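Local coordinates for lipoprotein (Actinomyces odontolyticus, PDB 3UP9), which probably binds methionine, captured here as selenomethionine, as the substrate-binding lipoprotein of a nutrient-uptake system, at residues A[23-28]-A[217-222]; A[98-103]-A[107-112]; A[129-134]-A[151-156]. All blocks are in the same frame, centred on the assembly; numbering follows the deposited sequence.

Contact 1 (A[23-28]-A[217-222])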
ATOM      1  N   THR A  23     -14.300   8.328   1.992  1.00 36.39           N
ATOM      2  CA  THR A  23     -15.006   9.527   2.392  1.00 35.46           C
ATOM      3  C   THR A  23     -15.897   9.942   1.181  1.00 36.74           C
ATOM      4  O   THR A  23     -17.074  10.241   1.382  1.00 35.24           O
ATOM      5  CB  THR A  23     -14.040  10.615   2.883  1.00 34.96           C
ATOM      6  OG1 THR A  23     -13.349  10.134   4.045  1.00 35.25           O
ATOM      7  CG2 THR A  23     -14.768  11.932   3.249  1.00 34.53           C
ATOM      8  N   TYR A  24     -15.367   9.857  -0.051  1.00 36.74           N
ATOM      9  CA  TYR A  24     -16.191  10.052  -1.230  1.00 38.74           C
ATOM     10  C   TYR A  24     -17.419   9.124  -1.175  1.00 38.38           C
ATOM     11  O   TYR A  24     -18.559   9.565  -1.315  1.00 37.83           O
ATOM     12  CB  TYR A  24     -15.396   9.869  -2.535  1.00 39.64           C
ATOM     13  CG  TYR A  24     -16.314   9.817  -3.711  1.00 42.13           C
ATOM     14  CD1 TYR A  24     -16.868  10.963  -4.229  1.00 46.52           C
ATOM     15  CD2 TYR A  24     -16.718   8.620  -4.221  1.00 43.14           C
ATOM     16  CE1 TYR A  24     -17.732  10.913  -5.317  1.00 48.56           C
ATOM     17  CE2 TYR A  24     -17.609   8.545  -5.258  1.00 45.29           C
ATOM     18  CZ  TYR A  24     -18.097   9.683  -5.820  1.00 48.42           C
ATOM     19  OH  TYR A  24     -19.003   9.570  -6.850  1.00 51.51           O
ATOM     20  N   ILE A  25     -17.180   7.850  -0.907  1.00 37.76           N
ATOM     21  CA  ILE A  25     -18.270   6.871  -0.828  1.00 39.31           C
ATOM     22  C   ILE A  25     -19.250   7.261   0.290  1.00 41.05           C
ATOM     23  O   ILE A  25     -20.445   7.323   0.114  1.00 41.45           O
ATOM     24  CB  ILE A  25     -17.761   5.430  -0.586  1.00 36.32           C
ATOM     25  CG1 ILE A  25     -17.029   4.915  -1.818  1.00 36.93           C
ATOM     26  CG2 ILE A  25     -18.905   4.509  -0.181  1.00 34.94           C
ATOM     27  CD1 ILE A  25     -16.241   3.618  -1.635  1.00 36.04           C
ATOM     28  N   ASN A  26     -18.733   7.533   1.462  1.00 42.38           N
ATOM     29  CA  ASN A  26     -19.613   7.927   2.530  1.00 42.97           C
ATOM     30  C   ASN A  26     -20.505   9.127   2.206  1.00 43.93           C
ATOM     31  O   ASN A  26     -21.676   9.172   2.541  1.00 46.13           O
ATOM     32  CB  ASN A  26     -18.794   8.201   3.800  1.00 42.10           C
ATOM     33  CG  ASN A  26     -19.625   8.043   5.042  1.00 42.72           C
ATOM     34  OD1 ASN A  26     -20.431   7.108   5.128  1.00 41.97           O
ATOM     35  ND2 ASN A  26     -19.450   8.950   5.998  1.00 41.84           N
ATOM     36  N   ASP A  27     -19.935  10.127   1.585  1.00 45.26           N
ATOM     37  CA  ASP A  27     -20.634  11.381   1.438  1.00 47.05           C
ATOM     38  C   ASP A  27     -21.510  11.336   0.206  1.00 48.12           C
ATOM     39  O   ASP A  27     -22.429  12.131   0.098  1.00 45.61           O
ATOM     40  CB  ASP A  27     -19.647  12.543   1.268  1.00 48.71           C
ATOM     41  CG  ASP A  27     -18.795  12.833   2.531  1.00 48.45           C
ATOM     42  OD1 ASP A  27     -19.078  12.358   3.655  1.00 46.35           O
ATOM     43  OD2 ASP A  27     -17.840  13.615   2.365  1.00 47.57           O
ATOM     44  N   ASN A  28     -21.184  10.460  -0.754  1.00 46.44           N
ATOM     45  CA  ASN A  28     -21.902  10.477  -2.034  1.00 48.79           C
ATOM     46  C   ASN A  28     -22.789   9.268  -2.328  1.00 49.26           C
ATOM     47  O   ASN A  28     -23.859   9.429  -2.949  1.00 50.52           O
ATOM     48  CB  ASN A  28     -20.920  10.755  -3.172  1.00 47.31           C
ATOM     49  CG  ASN A  28     -20.403  12.151  -3.122  1.00 46.77           C
ATOM     50  OD1 ASN A  28     -21.046  13.057  -3.578  1.00 49.68           O
ATOM     51  ND2 ASN A  28     -19.284  12.339  -2.515  1.00 46.88           N
ATOM     52  N   ALA A 217     -20.533  -6.497   1.786  1.00 41.50           N
ATOM     53  CA  ALA A 217     -20.748  -6.761   0.330  1.00 42.79           C
ATOM     54  C   ALA A 217     -21.298  -5.509  -0.365  1.00 42.92           C
ATOM     55  O   ALA A 217     -20.965  -5.262  -1.527  1.00 40.43           O
ATOM     56  CB  ALA A 217     -21.664  -7.958   0.090  1.00 39.40           C
ATOM     57  N   LYS A 218     -22.104  -4.695   0.333  1.00 44.04           N
ATOM     58  CA  LYS A 218     -22.523  -3.393  -0.259  1.00 45.92           C
ATOM     59  C   LYS A 218     -21.325  -2.407  -0.431  1.00 43.14           C
ATOM     60  O   LYS A 218     -21.184  -1.826  -1.484  1.00 42.13           O
ATOM     61  CB  LYS A 218     -23.715  -2.757   0.485  1.00 49.85           C
ATOM     62  CG  LYS A 218     -25.067  -3.465   0.277  1.00 54.03           C
ATOM     63  CD  LYS A 218     -26.157  -3.023   1.280  1.00 55.48           C
ATOM     64  CE  LYS A 218     -27.468  -3.762   1.026  1.00 59.14           C
ATOM     65  NZ  LYS A 218     -28.672  -2.989   1.436  1.00 61.41           N
ATOM     66  N   LEU A 219     -20.453  -2.290   0.571  1.00 40.06           N
ATOM     67  CA  LEU A 219     -19.263  -1.456   0.496  1.00 39.06           C
ATOM     68  C   LEU A 219     -18.328  -1.961  -0.604  1.00 40.79           C
ATOM     69  O   LEU A 219     -17.812  -1.170  -1.445  1.00 39.30           O
ATOM     70  CB  LEU A 219     -18.550  -1.398   1.880  1.00 39.17           C
ATOM     71  CG  LEU A 219     -17.220  -0.653   1.968  1.00 38.34           C
ATOM     72  CD1 LEU A 219     -17.423   0.761   1.465  1.00 36.74           C
ATOM     73  CD2 LEU A 219     -16.653  -0.705   3.384  1.00 35.78           C
ATOM     74  N   GLU A 220     -18.115  -3.274  -0.653  1.00 41.15           N
ATOM     75  CA  GLU A 220     -17.354  -3.851  -1.772  1.00 42.42           C
ATOM     76  C   GLU A 220     -17.919  -3.400  -3.157  1.00 43.20           C
ATOM     77  O   GLU A 220     -17.163  -2.955  -4.029  1.00 42.05           O
ATOM     78  CB  GLU A 220     -17.301  -5.386  -1.648  1.00 45.82           C
ATOM     79  CG  GLU A 220     -16.703  -6.139  -2.856  1.00 46.29           C
ATOM     80  CD  GLU A 220     -15.216  -5.846  -3.081  1.00 48.69           C
ATOM     81  OE1 GLU A 220     -14.537  -5.285  -2.173  1.00 50.10           O
ATOM     82  OE2 GLU A 220     -14.717  -6.209  -4.155  1.00 50.25           O
ATOM     83  N   LYS A 221     -19.232  -3.517  -3.363  1.00 44.62           N
ATOM     84  CA  LYS A 221     -19.851  -3.115  -4.617  1.00 47.20           C
ATOM     85  C   LYS A 221     -19.617  -1.594  -4.875  1.00 47.11           C
ATOM     86  O   LYS A 221     -19.183  -1.221  -5.973  1.00 46.18           O
ATOM     87  CB  LYS A 221     -21.315  -3.548  -4.637  1.00 53.29           C
ATOM     88  CG  LYS A 221     -22.125  -3.004  -5.787  1.00 60.70           C
ATOM     89  CD  LYS A 221     -23.157  -3.982  -6.327  1.00 66.10           C
ATOM     90  CE  LYS A 221     -23.696  -3.467  -7.682  1.00 71.86           C
ATOM     91  NZ  LYS A 221     -23.742  -4.498  -8.771  1.00 70.92           N
ATOM     92  N   LEU A 222     -19.757  -0.745  -3.841  1.00 45.97           N
ATOM     93  CA  LEU A 222     -19.509   0.703  -3.989  1.00 43.78           C
ATOM     94  C   LEU A 222     -18.028   1.048  -4.358  1.00 44.07           C
ATOM     95  O   LEU A 222     -17.758   1.886  -5.245  1.00 43.80           O
ATOM     96  CB  LEU A 222     -20.002   1.486  -2.740  1.00 43.55           C
ATOM     97  CG  LEU A 222     -21.483   1.397  -2.355  1.00 43.14           C
ATOM     98  CD1 LEU A 222     -21.715   2.186  -1.081  1.00 43.21           C
ATOM     99  CD2 LEU A 222     -22.436   1.818  -3.478  1.00 43.55           C
TER

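Contact 2 (A[98-103]-A[107-112])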
ATOM      1  N   LYS A  98      18.648  12.644  -8.462  1.00 42.07           N
ATOM      2  CA  LYS A  98      17.527  12.452  -9.394  1.00 43.63           C
ATOM      3  C   LYS A  98      17.744  11.124 -10.223  1.00 43.09           C
ATOM      4  O   LYS A  98      16.879  10.719 -10.990  1.00 44.14           O
ATOM      5  CB  LYS A  98      17.362  13.695 -10.287  1.00 45.52           C
ATOM      6  CG  LYS A  98      16.204  14.706 -10.085  1.00 46.89           C
ATOM      7  CD  LYS A  98      16.426  15.878  -9.171  1.00 49.28           C
ATOM      8  CE  LYS A  98      16.187  17.277  -9.805  1.00 51.76           C
ATOM      9  NZ  LYS A  98      14.842  17.808 -10.057  1.00 49.55           N
ATOM     10  N   SER A  99      18.874  10.444 -10.047  1.00 41.30           N
ATOM     11  CA  SER A  99      19.158   9.185 -10.766  1.00 43.13           C
ATOM     12  C   SER A  99      19.722   8.167  -9.797  1.00 44.74           C
ATOM     13  O   SER A  99      20.597   8.482  -9.000  1.00 43.95           O
ATOM     14  CB  SER A  99      20.193   9.372 -11.892  1.00 43.90           C
ATOM     15  OG  SER A  99      20.575   8.122 -12.457  1.00 42.28           O
ATOM     16  N   LEU A 100      19.220   6.936  -9.881  1.00 46.57           N
ATOM     17  CA  LEU A 100      19.797   5.808  -9.135  1.00 46.56           C
ATOM     18  C   LEU A 100      21.256   5.498  -9.528  1.00 45.97           C
ATOM     19  O   LEU A 100      22.011   4.948  -8.745  1.00 49.86           O
ATOM     20  CB  LEU A 100      18.878   4.581  -9.284  1.00 47.54           C
ATOM     21  CG  LEU A 100      19.014   3.380  -8.354  1.00 45.97           C
ATOM     22  CD1 LEU A 100      19.003   3.878  -6.909  1.00 46.98           C
ATOM     23  CD2 LEU A 100      17.873   2.405  -8.639  1.00 42.29           C
ATOM     24  N   ASP A 101      21.693   5.889 -10.713  1.00 47.76           N
ATOM     25  CA  ASP A 101      23.101   5.715 -11.112  1.00 50.24           C
ATOM     26  C   ASP A 101      24.106   6.548 -10.329  1.00 49.72           C
ATOM     27  O   ASP A 101      25.294   6.334 -10.452  1.00 50.44           O
ATOM     28  CB  ASP A 101      23.282   6.060 -12.585  1.00 55.58           C
ATOM     29  CG  ASP A 101      22.625   5.044 -13.521  1.00 58.22           C
ATOM     30  OD1 ASP A 101      22.268   3.894 -13.113  1.00 58.78           O
ATOM     31  OD2 ASP A 101      22.503   5.424 -14.701  1.00 60.72           O
ATOM     32  N   GLU A 102      23.619   7.504  -9.546  1.00 48.30           N
ATOM     33  CA  GLU A 102      24.443   8.369  -8.760  1.00 48.00           C
ATOM     34  C   GLU A 102      24.586   7.871  -7.332  1.00 45.57           C
ATOM     35  O   GLU A 102      25.145   8.544  -6.511  1.00 45.31           O
ATOM     36  CB  GLU A 102      23.878   9.781  -8.854  1.00 49.52           C
ATOM     37  CG  GLU A 102      23.909  10.306 -10.300  1.00 51.62           C
ATOM     38  CD  GLU A 102      25.306  10.263 -10.933  1.00 53.98           C
ATOM     39  OE1 GLU A 102      26.254  10.798 -10.327  1.00 58.68           O
ATOM     40  OE2 GLU A 102      25.480   9.737 -12.051  1.00 54.61           O
ATOM     41  N   LEU A 103      24.078   6.678  -7.055  1.00 45.25           N
ATOM     42  CA  LEU A 103      24.282   5.996  -5.791  1.00 46.27           C
ATOM     43  C   LEU A 103      25.777   6.010  -5.493  1.00 47.91           C
ATOM     44  O   LEU A 103      26.567   5.402  -6.210  1.00 49.75           O
ATOM     45  CB  LEU A 103      23.749   4.548  -5.829  1.00 45.61           C
ATOM     46  CG  LEU A 103      23.857   3.668  -4.564  1.00 45.72           C
ATOM     47  CD1 LEU A 103      23.168   4.295  -3.328  1.00 42.62           C
ATOM     48  CD2 LEU A 103      23.328   2.250  -4.851  1.00 42.04           C
ATOM     49  N   GLY A 107      27.001   4.178  -0.387  1.00 49.81           N
ATOM     50  CA  GLY A 107      25.783   4.968  -0.186  1.00 49.93           C
ATOM     51  C   GLY A 107      24.710   4.131   0.488  1.00 48.90           C
ATOM     52  O   GLY A 107      24.920   2.945   0.723  1.00 50.05           O
ATOM     53  N   THR A 108      23.569   4.737   0.788  1.00 46.86           N
ATOM     54  CA  THR A 108      22.539   4.078   1.592  1.00 44.62           C
ATOM     55  C   THR A 108      21.151   4.130   0.936  1.00 42.50           C
ATOM     56  O   THR A 108      20.826   5.092   0.296  1.00 40.63           O
ATOM     57  CB  THR A 108      22.443   4.743   2.962  1.00 44.45           C
ATOM     58  OG1 THR A 108      22.254   6.138   2.768  1.00 41.65           O
ATOM     59  CG2 THR A 108      23.712   4.440   3.835  1.00 45.01           C
ATOM     60  N   ILE A 109      20.356   3.065   1.081  1.00 43.27           N
ATOM     61  CA  ILE A 109      18.994   3.007   0.554  1.00 41.09           C
ATOM     62  C   ILE A 109      18.127   2.549   1.704  1.00 40.11           C
ATOM     63  O   ILE A 109      18.323   1.475   2.228  1.00 38.51           O
ATOM     64  CB  ILE A 109      18.817   2.055  -0.651  1.00 41.30           C
ATOM     65  CG1 ILE A 109      19.717   2.490  -1.833  1.00 41.34           C
ATOM     66  CG2 ILE A 109      17.341   1.992  -1.085  1.00 38.97           C
ATOM     67  CD1 ILE A 109      19.550   1.689  -3.112  1.00 39.48           C
ATOM     68  N   GLY A 110      17.217   3.425   2.121  1.00 40.32           N
ATOM     69  CA  GLY A 110      16.154   3.073   3.049  1.00 40.14           C
ATOM     70  C   GLY A 110      15.164   2.096   2.451  1.00 40.00           C
ATOM     71  O   GLY A 110      14.729   2.257   1.306  1.00 42.46           O
ATOM     72  N   ILE A 111      14.792   1.094   3.227  1.00 40.35           N
ATOM     73  CA  ILE A 111      13.911   0.022   2.768  1.00 39.09           C
ATOM     74  C   ILE A 111      12.996  -0.359   3.942  1.00 40.44           C
ATOM     75  O   ILE A 111      13.427  -0.435   5.079  1.00 41.00           O
ATOM     76  CB  ILE A 111      14.751  -1.186   2.256  1.00 39.21           C
ATOM     77  CG1 ILE A 111      13.900  -2.207   1.479  1.00 37.94           C
ATOM     78  CG2 ILE A 111      15.552  -1.843   3.405  1.00 39.75           C
ATOM     79  CD1 ILE A 111      14.725  -3.071   0.518  1.00 37.78           C
ATOM     80  N   ILE A 112      11.718  -0.551   3.660  1.00 40.44           N
ATOM     81  CA  ILE A 112      10.742  -0.942   4.666  1.00 41.14           C
ATOM     82  C   ILE A 112      11.116  -2.299   5.329  1.00 45.40           C
ATOM     83  O   ILE A 112      11.840  -3.154   4.763  1.00 48.36           O
ATOM     84  CB  ILE A 112       9.312  -1.007   4.014  1.00 39.40           C
ATOM     85  CG1 ILE A 112       8.215  -0.763   5.067  1.00 38.43           C
ATOM     86  CG2 ILE A 112       9.137  -2.342   3.259  1.00 36.22           C
ATOM     87  CD1 ILE A 112       6.833  -0.475   4.525  1.00 36.05           C
TER

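Contact 3 (A[129-134]-A[151-156])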
ATOM      1  N   GLY A 129      18.985  -3.519 -12.038  1.00 48.11           N
ATOM      2  CA  GLY A 129      20.320  -4.106 -12.032  1.00 48.95           C
ATOM      3  C   GLY A 129      21.115  -3.908 -10.745  1.00 49.52           C
ATOM      4  O   GLY A 129      22.303  -4.178 -10.728  1.00 50.18           O
ATOM      5  N   LEU A 130      20.461  -3.477  -9.651  1.00 49.22           N
ATOM      6  CA  LEU A 130      21.147  -3.093  -8.399  1.00 48.99           C
ATOM      7  C   LEU A 130      21.279  -4.240  -7.387  1.00 50.77           C
ATOM      8  O   LEU A 130      22.218  -4.254  -6.600  1.00 54.18           O
ATOM      9  CB  LEU A 130      20.465  -1.859  -7.772  1.00 47.19           C
ATOM     10  CG  LEU A 130      21.163  -1.092  -6.640  1.00 48.80           C
ATOM     11  CD1 LEU A 130      22.389  -0.433  -7.216  1.00 48.02           C
ATOM     12  CD2 LEU A 130      20.269  -0.032  -5.982  1.00 46.38           C
ATOM     13  N   VAL A 131      20.333  -5.175  -7.381  1.00 49.77           N
ATOM     14  CA  VAL A 131      20.482  -6.424  -6.645  1.00 49.30           C
ATOM     15  C   VAL A 131      20.129  -7.645  -7.538  1.00 51.67           C
ATOM     16  O   VAL A 131      19.397  -7.582  -8.535  1.00 51.43           O
ATOM     17  CB  VAL A 131      19.635  -6.442  -5.334  1.00 47.72           C
ATOM     18  CG1 VAL A 131      19.932  -5.215  -4.462  1.00 44.92           C
ATOM     19  CG2 VAL A 131      18.135  -6.546  -5.638  1.00 45.41           C
ATOM     20  N   SER A 132      20.660  -8.779  -7.162  1.00 56.12           N
ATOM     21  CA  SER A 132      20.355 -10.048  -7.824  1.00 58.84           C
ATOM     22  C   SER A 132      19.493 -10.903  -6.874  1.00 57.28           C
ATOM     23  O   SER A 132      19.851 -11.039  -5.697  1.00 58.85           O
ATOM     24  CB  SER A 132      21.670 -10.725  -8.153  1.00 60.18           C
ATOM     25  OG  SER A 132      21.486 -12.080  -8.110  1.00 63.23           O
ATOM     26  N   ILE A 133      18.331 -11.395  -7.316  1.00 58.49           N
ATOM     27  CA  ILE A 133      17.517 -12.293  -6.448  1.00 61.79           C
ATOM     28  C   ILE A 133      17.668 -13.763  -6.866  1.00 67.51           C
ATOM     29  O   ILE A 133      17.379 -14.103  -7.999  1.00 67.30           O
ATOM     30  CB  ILE A 133      16.022 -11.909  -6.439  1.00 58.88           C
ATOM     31  CG1 ILE A 133      15.859 -10.446  -5.994  1.00 57.41           C
ATOM     32  CG2 ILE A 133      15.280 -12.874  -5.511  1.00 57.59           C
ATOM     33  CD1 ILE A 133      14.788  -9.673  -6.716  1.00 58.78           C
ATOM     34  N   PRO A 134      18.100 -14.651  -5.957  1.00 77.82           N
ATOM     35  CA  PRO A 134      18.237 -16.039  -6.442  1.00 82.23           C
ATOM     36  C   PRO A 134      16.872 -16.649  -6.898  1.00 84.34           C
ATOM     37  O   PRO A 134      15.832 -16.311  -6.293  1.00 77.76           O
ATOM     38  CB  PRO A 134      18.785 -16.762  -5.218  1.00 84.00           C
ATOM     39  CG  PRO A 134      18.196 -16.013  -4.059  1.00 82.38           C
ATOM     40  CD  PRO A 134      18.014 -14.585  -4.484  1.00 80.15           C
ATOM     41  N   PHE A 151      26.763  -0.636  -1.691  1.00 54.47           N
ATOM     42  CA  PHE A 151      25.943   0.248  -0.891  1.00 52.11           C
ATOM     43  C   PHE A 151      25.398  -0.568   0.307  1.00 53.63           C
ATOM     44  O   PHE A 151      25.596  -1.769   0.355  1.00 57.92           O
ATOM     45  CB  PHE A 151      24.802   0.806  -1.759  1.00 48.83           C
ATOM     46  CG  PHE A 151      23.769  -0.238  -2.140  1.00 45.81           C
ATOM     47  CD1 PHE A 151      23.946  -1.053  -3.256  1.00 45.08           C
ATOM     48  CD2 PHE A 151      22.638  -0.421  -1.373  1.00 43.96           C
ATOM     49  CE1 PHE A 151      23.012  -2.029  -3.571  1.00 44.73           C
ATOM     50  CE2 PHE A 151      21.703  -1.421  -1.680  1.00 42.63           C
ATOM     51  CZ  PHE A 151      21.899  -2.224  -2.765  1.00 42.25           C
ATOM     52  N   ASP A 152      24.716   0.077   1.254  1.00 53.83           N
ATOM     53  CA  ASP A 152      24.032  -0.583   2.364  1.00 54.13           C
ATOM     54  C   ASP A 152      22.547  -0.272   2.367  1.00 51.67           C
ATOM     55  O   ASP A 152      22.145   0.875   2.153  1.00 48.90           O
ATOM     56  CB  ASP A 152      24.631  -0.127   3.699  1.00 57.86           C
ATOM     57  CG  ASP A 152      26.091  -0.456   3.797  1.00 63.31           C
ATOM     58  OD1 ASP A 152      26.455  -1.602   3.462  1.00 64.76           O
ATOM     59  OD2 ASP A 152      26.880   0.430   4.176  1.00 71.41           O
ATOM     60  N   PHE A 153      21.734  -1.290   2.622  1.00 50.58           N
ATOM     61  CA  PHE A 153      20.342  -1.061   2.940  1.00 50.89           C
ATOM     62  C   PHE A 153      20.191  -0.615   4.379  1.00 50.23           C
ATOM     63  O   PHE A 153      20.939  -1.034   5.256  1.00 54.35           O
ATOM     64  CB  PHE A 153      19.521  -2.320   2.753  1.00 50.44           C
ATOM     65  CG  PHE A 153      19.335  -2.729   1.321  1.00 48.67           C
ATOM     66  CD1 PHE A 153      18.452  -2.056   0.521  1.00 46.25           C
ATOM     67  CD2 PHE A 153      20.010  -3.835   0.804  1.00 49.76           C
ATOM     68  CE1 PHE A 153      18.269  -2.444  -0.793  1.00 46.31           C
ATOM     69  CE2 PHE A 153      19.809  -4.245  -0.500  1.00 48.33           C
ATOM     70  CZ  PHE A 153      18.941  -3.534  -1.298  1.00 47.97           C
ATOM     71  N   ARG A 154      19.231   0.246   4.630  1.00 49.20           N
ATOM     72  CA  ARG A 154      18.877   0.561   6.019  1.00 50.28           C
ATOM     73  C   ARG A 154      17.394   0.378   6.209  1.00 47.36           C
ATOM     74  O   ARG A 154      16.587   1.090   5.601  1.00 45.00           O
ATOM     75  CB  ARG A 154      19.264   1.987   6.389  1.00 52.27           C
ATOM     76  CG  ARG A 154      20.727   2.261   6.249  1.00 54.96           C
ATOM     77  CD  ARG A 154      21.527   1.570   7.313  1.00 60.89           C
ATOM     78  NE  ARG A 154      22.744   2.346   7.377  1.00 68.23           N
ATOM     79  CZ  ARG A 154      22.890   3.470   8.086  1.00 70.08           C
ATOM     80  NH1 ARG A 154      21.916   3.944   8.893  1.00 66.90           N
ATOM     81  NH2 ARG A 154      24.048   4.105   8.000  1.00 72.36           N
ATOM     82  N   GLU A 155      17.043  -0.595   7.044  1.00 49.85           N
ATOM     83  CA  GLU A 155      15.650  -0.914   7.330  1.00 49.22           C
ATOM     84  C   GLU A 155      15.082   0.169   8.158  1.00 48.19           C
ATOM     85  O   GLU A 155      15.668   0.574   9.117  1.00 49.38           O
ATOM     86  CB  GLU A 155      15.534  -2.191   8.110  1.00 52.15           C
ATOM     87  CG  GLU A 155      15.790  -3.444   7.316  1.00 56.51           C
ATOM     88  CD  GLU A 155      15.216  -4.649   8.052  1.00 59.87           C
ATOM     89  OE1 GLU A 155      15.106  -4.566   9.288  1.00 61.28           O
ATOM     90  OE2 GLU A 155      14.843  -5.645   7.404  1.00 61.03           O
ATOM     91  N   VAL A 156      13.912   0.624   7.775  1.00 50.40           N
ATOM     92  CA  VAL A 156      13.244   1.712   8.406  1.00 50.55           C
ATOM     93  C   VAL A 156      11.807   1.224   8.518  1.00 51.08           C
ATOM     94  O   VAL A 156      11.331   0.444   7.676  1.00 50.84           O
ATOM     95  CB  VAL A 156      13.432   2.959   7.523  1.00 50.42           C
ATOM     96  CG1 VAL A 156      12.308   3.946   7.666  1.00 52.54           C
ATOM     97  CG2 VAL A 156      14.749   3.629   7.856  1.00 51.70           C
TER

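Contact 1 (A[23-28]-A[217-222])
Ile-25 and Leu-222 meet where two helices of one lobe face each other in what is probably a type 2 periplasmic-binding-protein fold, as expected for an NlpA-family lipoprotein. The pair is a worked example of how a few branched side chains join helices far apart in sequence. The nearest CA atoms, those of Ile-25 and Leu-222, are 7.0 Å apart, and the side chains fill the interval. From CB, which points toward helix 213-223, Ile-25 divides. Its CG2 lies anti to the backbone N (CG1 being beside it, chi1 -69°), which puts this methyl among the leucines: it touches Leu-222 CD1 at 3.8 Å and also leans on Leu-222 CB. A looser approach, 4.4 Å, links Ile-25 CG2 to Leu-219 CD1 one helical turn earlier. The other branch runs through CG1 to the CD1 methyl, which ends 4.1 Å from the backbone C of Leu-222, so the tip rests against the main chain of the partner helix. The Ile-25 and Leu-222 side chains cross obliquely, and no hydrogen bond joins the two segments. Ile-25 also packs on Leu-37 and Val-228, while Leu-219 reaches Leu-9 and Val-11, so the pair belongs to an apolar layer between helices and strands 7-13 and 35-41. Tyr-24, on the same helix, stacks with Tyr-231. The last turn of helix 15-28 carries a polar detail. Asn-28 CB sits 3.8 Å above the plane of the Tyr-24 ring, toward its rim, and Tyr-24 O takes two donors from that one residue: Asn-28 N at 2.8 Å, and Asn-28 ND2 at 3.1 Å, the latter in the carbonyl plane on a lone pair, with an N-H...O angle of 155°.

Contact 2 (A[98-103]-A[107-112])
A 3-10 turn, 100-102, and the residue after it fold two leucines back over the sheet strand that follows: Leu-100 and Leu-103 come to rest on Ile-109, and Leu-103 also on Gly-107. Leu-103 carries most of the contact. The side chain extends, CG anti to the backbone N at chi1 -179°, until its two methyls divide the work. Leu-103 CD1 lies 4.1 Å from Gly-107 CA and 4.2 Å from Ile-109 CG1, while Leu-103 CD2 meets Ile-109 CD1 at 4.2 Å. The Leu-103 and Ile-109 side chains cross at about a right angle. Since Gly-107 has no side chain, the methyl can settle against bare backbone, close to where a CB would otherwise project. Leu-100 adds a lighter touch, its CD1 reaching Ile-109 CD1 at 4.4 Å. The turn itself is braced by polar bonds: Ser-99 OG accepts from Asp-101 N at 3.0 Å, an ST turn, and Leu-103 N bonds to Leu-100 O at 3.2 Å. A tetraethylene glycol molecule, probably from the crystallisation liquor, lies near the Leu-103 side chain. Around the contact, strand 107-112 runs between its parallel neighbours 151-156 and 170-173; both leucines pack on Tyr-170 of the latter, and farther along the strand Ile-111 turns to Ala-121 and Leu-122 of helix 115-127.

Contact 3 (A[129-134]-A[151-156])
Leu-130 and Val-131 press against the rings of Phe-151 and Phe-153, packing the segment after helix 115-127 onto strand 151-156, the outer strand of the five-stranded sheet. Three kinds of approach can be distinguished. First, aliphatic against ring: Leu-130 CG touches Phe-151 CE1 at 3.7 Å, and Leu-130 CD2 lies over one face of the Phe-151 ring, off its centre. The second is at ring edges: Val-131 CG1 lies near both ring planes, 3.7 Å from Phe-153 CZ and 4.0 Å from Phe-151 CZ, so one methyl serves two rims. The carbonyl Leu-130 O also faces the Phe-151 edge, in the ring plane, 3.8 Å from Phe-151 CE1. The third lies within the strand: the Phe-151 edge points onto the Phe-153 face, with Phe-151 CE2 3.4 Å above the centre of the Phe-153 ring and the planes steeply inclined, edge-to-face. Phe-151 achieves this with CG between its backbone N and carbonyl carbon (chi1 69°). Replacing Leu-130 by an alanine would probably open a gap over the Phe-151 face and leave that ring freer to turn. Phe-153 continues the layer onto Leu-122 and Leu-125, while the Leu-130 backbone hydrogen-bonds to that of Leu-148. With all four touching residues buried and no hydrogen bond across, the association probably rests on buried apolar surface and close fit, methyls meeting a ring face and ring edges.

Overall arrangement
All three contacts are apolar across their segments, yet they serve different places in the fold. Contact 1 joins two helices in the part built on the seven-stranded sheet; contacts 2 and 3 lie on the opposite side of the chain's centre, 39 and 40 Å away, centre to centre, on the five-stranded sheet. Contacts 1 and 3 are buried, whereas contact 2 is only partly buried. Contacts 2 and 3, with centres 10 Å apart, hold neighbouring strands: Ile-109 O and Arg-154 N, 2.8 Å apart, probably form a hydrogen bond between them. Branched aliphatic groups suffice in contacts 1 and 2, while aromatic rings dominate contact 3.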